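Local coordinates for protein type I modular polyketide synthase (Streptomyces albus subsp. albus, PDB 6IYT) that probably transfers an extender acyl unit, apparently ethylmalonyl, from coenzyme A toward an acyl carrier protein during assembly of the polyketide salinomycin, at residues A[120-125]-A[204-210]; A[387-391]-A[414-418]. All blocks are in the same frame, centred on the assembly; numbering follows the deposited sequence.

Interaction 1: residues A[120-125]-A[204-210]; sequences KTVFVF and VVPDAVV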
loop_
_atom_site.group_PDB
_atom_site.type_symbol
_atom_site.label_atom_id
_atom_site.label_comp_id
_atom_site.label_asym_id
_atom_site.label_seq_id
_atom_site.Cartn_x
_atom_site.Cartn_y
_atom_site.Cartn_z
ATOM N N LYS A 120 -17.689 0.147 0.355
ATOM C CA LYS A 120 -16.809 0.805 1.291
ATOM C C LYS A 120 -15.334 0.608 0.919
ATOM O O LYS A 120 -14.985 -0.313 0.166
ATOM C CB LYS A 120 -17.082 0.294 2.675
ATOM C CG LYS A 120 -18.470 0.700 3.172
ATOM C CD LYS A 120 -18.964 -0.230 4.270
ATOM C CE LYS A 120 -18.371 0.138 5.600
ATOM N NZ LYS A 120 -19.255 -0.296 6.718
ATOM N N THR A 121 -14.488 1.428 1.530
ATOM C CA THR A 121 -13.051 1.497 1.222
ATOM C C THR A 121 -12.273 1.067 2.439
ATOM O O THR A 121 -12.557 1.526 3.562
ATOM C CB THR A 121 -12.624 2.941 0.883
ATOM O OG1 THR A 121 -13.253 3.368 -0.337
ATOM C CG2 THR A 121 -11.131 3.038 0.744
ATOM N N VAL A 122 -11.371 0.102 2.253
ATOM C CA VAL A 122 -10.454 -0.288 3.292
ATOM C C VAL A 122 -9.023 -0.041 2.867
ATOM O O VAL A 122 -8.673 -0.272 1.721
ATOM C CB VAL A 122 -10.652 -1.774 3.669
ATOM C CG1 VAL A 122 -10.577 -2.674 2.445
ATOM C CG2 VAL A 122 -9.669 -2.193 4.707
ATOM N N PHE A 123 -8.224 0.540 3.773
ATOM C CA PHE A 123 -6.798 0.686 3.517
ATOM C C PHE A 123 -6.032 -0.506 4.042
ATOM O O PHE A 123 -6.255 -0.964 5.199
ATOM C CB PHE A 123 -6.236 1.957 4.119
ATOM C CG PHE A 123 -6.425 3.181 3.248
ATOM C CD1 PHE A 123 -7.601 3.373 2.538
ATOM C CD2 PHE A 123 -5.434 4.107 3.124
ATOM C CE1 PHE A 123 -7.749 4.473 1.700
ATOM C CE2 PHE A 123 -5.589 5.229 2.301
ATOM C CZ PHE A 123 -6.760 5.401 1.606
ATOM N N VAL A 124 -5.107 -0.963 3.211
ATOM C CA VAL A 124 -4.357 -2.196 3.413
ATOM C C VAL A 124 -2.876 -1.818 3.620
ATOM O O VAL A 124 -2.278 -1.150 2.805
ATOM C CB VAL A 124 -4.459 -3.117 2.194
ATOM C CG1 VAL A 124 -3.640 -4.389 2.394
ATOM C CG2 VAL A 124 -5.913 -3.433 1.888
ATOM N N PHE A 125 -2.287 -2.349 4.680
ATOM C CA PHE A 125 -0.922 -2.030 5.071
ATOM C C PHE A 125 -0.122 -3.311 5.181
ATOM O O PHE A 125 -0.306 -4.097 6.132
ATOM C CB PHE A 125 -0.941 -1.322 6.428
ATOM C CG PHE A 125 -1.652 -0.009 6.410
ATOM C CD1 PHE A 125 -3.039 0.055 6.611
ATOM C CD2 PHE A 125 -0.975 1.164 6.057
ATOM C CE1 PHE A 125 -3.700 1.280 6.563
ATOM C CE2 PHE A 125 -1.637 2.372 5.987
ATOM C CZ PHE A 125 -3.001 2.422 6.185
ATOM N N VAL A 204 -9.762 10.325 -0.620
ATOM C CA VAL A 204 -9.882 8.858 -0.540
ATOM C C VAL A 204 -9.380 8.422 0.810
ATOM O O VAL A 204 -8.179 8.628 1.145
ATOM C CB VAL A 204 -9.107 8.150 -1.674
ATOM C CG1 VAL A 204 -9.144 6.628 -1.514
ATOM C CG2 VAL A 204 -9.683 8.531 -3.019
ATOM N N VAL A 205 -10.330 8.026 1.657
ATOM C CA VAL A 205 -10.044 7.743 3.060
ATOM C C VAL A 205 -10.603 6.394 3.472
ATOM O O VAL A 205 -11.605 5.921 2.912
ATOM C CB VAL A 205 -10.612 8.850 4.009
ATOM C CG1 VAL A 205 -9.904 10.179 3.791
ATOM C CG2 VAL A 205 -12.109 9.011 3.850
ATOM N N PRO A 206 -9.994 5.772 4.482
ATOM C CA PRO A 206 -10.465 4.436 4.908
ATOM C C PRO A 206 -11.729 4.499 5.748
ATOM O O PRO A 206 -11.906 5.449 6.523
ATOM C CB PRO A 206 -9.312 3.925 5.770
ATOM C CG PRO A 206 -8.660 5.143 6.268
ATOM C CD PRO A 206 -8.724 6.112 5.108
ATOM N N ASP A 207 -12.658 3.589 5.459
ATOM C CA ASP A 207 -13.776 3.280 6.356
ATOM C C ASP A 207 -13.363 2.215 7.365
ATOM O O ASP A 207 -14.053 1.990 8.397
ATOM C CB ASP A 207 -14.994 2.777 5.546
ATOM C CG ASP A 207 -15.500 3.814 4.532
ATOM O OD1 ASP A 207 -15.715 4.970 4.948
ATOM O OD2 ASP A 207 -15.633 3.486 3.316
ATOM N N ALA A 208 -12.281 1.527 7.054
ATOM C CA ALA A 208 -11.674 0.538 7.930
ATOM C C ALA A 208 -10.214 0.397 7.523
ATOM O O ALA A 208 -9.851 0.764 6.402
ATOM C CB ALA A 208 -12.366 -0.783 7.802
ATOM N N VAL A 209 -9.426 -0.273 8.354
ATOM C CA VAL A 209 -8.032 -0.568 8.010
ATOM C C VAL A 209 -7.717 -2.027 8.285
ATOM O O VAL A 209 -8.402 -2.661 9.074
ATOM C CB VAL A 209 -7.040 0.287 8.798
ATOM C CG1 VAL A 209 -7.229 1.769 8.504
ATOM C CG2 VAL A 209 -7.161 0.000 10.295
ATOM N N VAL A 210 -6.788 -2.585 7.494
ATOM C CA VAL A 210 -6.292 -3.959 7.699
ATOM C C VAL A 210 -4.809 -3.972 7.459
ATOM O O VAL A 210 -4.311 -3.366 6.497
ATOM C CB VAL A 210 -6.940 -4.972 6.758
ATOM C CG1 VAL A 210 -6.532 -6.381 7.132
ATOM C CG2 VAL A 210 -8.435 -4.848 6.788
#

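Interaction 2: residues A[387-391]-A[414-418]; sequences GFDVF and EVLAQ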
loop_
_atom_site.group_PDB
_atom_site.type_symbol
_atom_site.label_atom_id
_atom_site.label_comp_id
_atom_site.label_asym_id
_atom_site.label_seq_id
_atom_site.Cartn_x
_atom_site.Cartn_y
_atom_site.Cartn_z
ATOM N N GLY A 387 -19.266 -5.527 2.740
ATOM C CA GLY A 387 -19.646 -4.552 1.734
ATOM C C GLY A 387 -18.495 -3.651 1.304
ATOM O O GLY A 387 -18.737 -2.522 0.840
ATOM N N PHE A 388 -17.251 -4.105 1.549
ATOM C CA PHE A 388 -16.034 -3.406 1.032
ATOM C C PHE A 388 -15.724 -3.870 -0.383
ATOM O O PHE A 388 -15.635 -5.062 -0.647
ATOM C CB PHE A 388 -14.820 -3.654 1.955
ATOM C CG PHE A 388 -14.922 -2.985 3.290
ATOM C CD1 PHE A 388 -15.706 -3.514 4.294
ATOM C CD2 PHE A 388 -14.283 -1.760 3.516
ATOM C CE1 PHE A 388 -15.799 -2.887 5.528
ATOM C CE2 PHE A 388 -14.370 -1.137 4.725
ATOM C CZ PHE A 388 -15.173 -1.675 5.727
ATOM N N ASP A 389 -15.613 -2.930 -1.321
ATOM C CA ASP A 389 -15.091 -3.290 -2.641
ATOM C C ASP A 389 -13.998 -2.368 -3.163
ATOM O O ASP A 389 -13.616 -2.472 -4.310
ATOM C CB ASP A 389 -16.237 -3.427 -3.688
ATOM C CG ASP A 389 -16.937 -2.103 -3.984
ATOM O OD1 ASP A 389 -16.591 -1.072 -3.341
ATOM O OD2 ASP A 389 -17.915 -2.106 -4.788
ATOM N N VAL A 390 -13.410 -1.553 -2.294
ATOM C CA VAL A 390 -12.280 -0.748 -2.682
ATOM C C VAL A 390 -11.204 -1.014 -1.649
ATOM O O VAL A 390 -11.370 -0.671 -0.479
ATOM C CB VAL A 390 -12.599 0.792 -2.703
ATOM C CG1 VAL A 390 -11.346 1.606 -3.026
ATOM C CG2 VAL A 390 -13.704 1.111 -3.728
ATOM N N PHE A 391 -10.088 -1.560 -2.115
ATOM C CA PHE A 391 -8.982 -1.924 -1.252
ATOM C C PHE A 391 -7.805 -1.135 -1.721
ATOM O O PHE A 391 -7.357 -1.331 -2.858
ATOM C CB PHE A 391 -8.645 -3.417 -1.390
ATOM C CG PHE A 391 -9.697 -4.348 -0.803
ATOM C CD1 PHE A 391 -10.915 -4.522 -1.429
ATOM C CD2 PHE A 391 -9.418 -5.122 0.301
ATOM C CE1 PHE A 391 -11.838 -5.441 -0.942
ATOM C CE2 PHE A 391 -10.400 -5.921 0.872
ATOM C CZ PHE A 391 -11.615 -6.079 0.242
ATOM N N GLU A 414 -16.652 -8.788 -7.648
ATOM C CA GLU A 414 -15.655 -7.872 -8.221
ATOM C C GLU A 414 -15.280 -6.822 -7.207
ATOM O O GLU A 414 -16.157 -6.166 -6.647
ATOM C CB GLU A 414 -16.227 -7.169 -9.437
ATOM C CG GLU A 414 -15.792 -7.768 -10.762
ATOM C CD GLU A 414 -15.552 -6.707 -11.819
ATOM O OE1 GLU A 414 -15.914 -5.528 -11.578
ATOM O OE2 GLU A 414 -14.972 -7.043 -12.873
ATOM N N VAL A 415 -13.977 -6.617 -7.003
ATOM C CA VAL A 415 -13.498 -5.502 -6.165
ATOM C C VAL A 415 -12.356 -4.761 -6.869
ATOM O O VAL A 415 -11.819 -5.254 -7.858
ATOM C CB VAL A 415 -12.977 -6.002 -4.794
ATOM C CG1 VAL A 415 -14.022 -6.854 -4.102
ATOM C CG2 VAL A 415 -11.680 -6.794 -4.961
ATOM N N LEU A 416 -12.049 -3.537 -6.402
ATOM C CA LEU A 416 -10.848 -2.828 -6.857
ATOM C C LEU A 416 -9.727 -3.039 -5.851
ATOM O O LEU A 416 -9.926 -2.843 -4.649
ATOM C CB LEU A 416 -11.129 -1.344 -7.001
ATOM C CG LEU A 416 -9.912 -0.453 -7.239
ATOM C CD1 LEU A 416 -9.314 -0.668 -8.607
ATOM C CD2 LEU A 416 -10.304 1.001 -7.043
ATOM N N ALA A 417 -8.611 -3.551 -6.334
ATOM C CA ALA A 417 -7.415 -3.721 -5.523
ATOM C C ALA A 417 -6.303 -2.871 -6.096
ATOM O O ALA A 417 -5.814 -3.124 -7.201
ATOM C CB ALA A 417 -7.015 -5.187 -5.491
ATOM N N GLN A 418 -6.030 -1.768 -5.430
ATOM C CA GLN A 418 -5.275 -0.691 -6.008
ATOM C C GLN A 418 -4.049 -0.453 -5.148
ATOM O O GLN A 418 -4.176 -0.255 -3.970
ATOM C CB GLN A 418 -6.131 0.558 -6.027
ATOM C CG GLN A 418 -5.413 1.749 -6.548
ATOM C CD GLN A 418 -5.052 1.582 -7.960
ATOM O OE1 GLN A 418 -5.909 1.267 -8.780
ATOM N NE2 GLN A 418 -3.761 1.686 -8.270
#

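Interaction 1: residues A[120-125]-A[204-210]
Phe123 leans its ring on Pro206 where strand 120-125 pairs with the outer strand 208-211 of the parallel sheet in the alpha/beta core of the acyltransferase. The latter strand runs on into a GxSxG sequence, probably the nucleophile elbow. CB of Phe123 starts 4.0 Å from Pro206 CB, and CG stays close to the same methylene. At CD1 the approach to Pro206 CB tightens to 3.7 Å. Beyond it, CE1 lies 3.8 Å from Pro206 N, and CZ reaches the carbonyl oxygen of Val204, 3.6 Å away and oblique to the ring. Pro206 CD sits over the ring centre, a CH-pi contact 11° off the normal, while Thr121 CG2 meets the ring edge in plane. Ala196 of helix 181-200 adds to this packing. On the other face of the sheet, a chi1 of 53° sets CG1 of Val122 between the backbone N and the carbonyl carbon and leaves CG2 anti to N, where that methyl meets Val210 CG2 at 3.6 Å. Main-chain bonds from Phe123 N to Ala208 O, Val210 N to Phe123 O and Phe125 N to Val210 O carry the pairing. Ahead of these bonds, Asp207 holds both polar backbone atoms of Thr121: its N donates to Thr121 O, and its carboxylate OD2 accepts Thr121 N at 3.0 Å on the anti side, 18° out of the carboxylate plane.

Interaction 2: residues A[387-391]-A[414-418]
Leu416 N donates to Asp389 O in a short, nearly straight bond of 2.8 Å, with 171° at the hydrogen, and so starts the pairing of two parallel strands in a beta-alpha-beta unit. Strand 388-393 leads through helix 401-411 to strand 416-418, which closes this border of the sheet. The same leucine then offers its carbonyl to Phe391 N, so its backbone is held at both ends, its N by Asp389 O and its O by Phe391 N. The two faces of the pair differ. On one, Val390 and Leu416 lie side by side and point the same way, CG1 of the valine 4.2 Å from CD2 of the leucine. On the opposite face, shared with Ala417, Phe391 reaches back to cross Val415, just before the strand. With CG anti to its carbonyl carbon (chi1 -70°), the ring brings CE1 to 4.1 Å from Val415 CB, an oblique approach, while Leu416 O lies at the ring edge, 3.8 Å from CD1. Ile404 of helix 401-411 and Leu383 and Ile384 of helix 376-385 also pack on this ring. Asp389 touches the other strand's lead-in through its aliphatic part, CB resting 4.1 Å from Val415 CG1. Its carboxylate is engaged by the chain just before strand 120-125: OD1 accepts Gly119 N and OD2 accepts Ser118 N, which should hold the group firmly. Gln418 likewise directs its amide away from strand 388-393, NE2 donating to Glu437 OE1. Its backbone stays in the sheet, where Gln418 N bonds to Phe391 O at 2.9 Å and Ala417 CA approaches that same oxygen to 3.6 Å.

Both interactions belong to one four-stranded parallel sheet, ordered 208-211, 120-125, 388-393, 416-418, so each joins an inner strand to an outer one. The inner strands bind each other directly: Val122 N meets Val390 O at 2.8 Å in a probable hydrogen bond, and Val122 CG1 packs against Phe391 CD2. Interaction 1 is the more buried, its segments bridging a long, largely helical excursion; besides backbone bonds it uses a carboxylate across the strands and a proline beneath an aromatic ring. Interaction 2 is only partly buried and spans a compact crossover. Its cross-strand bonds are purely main-chain, and the side chains of Asp389 and Gln418 find their partners in neighbouring elements.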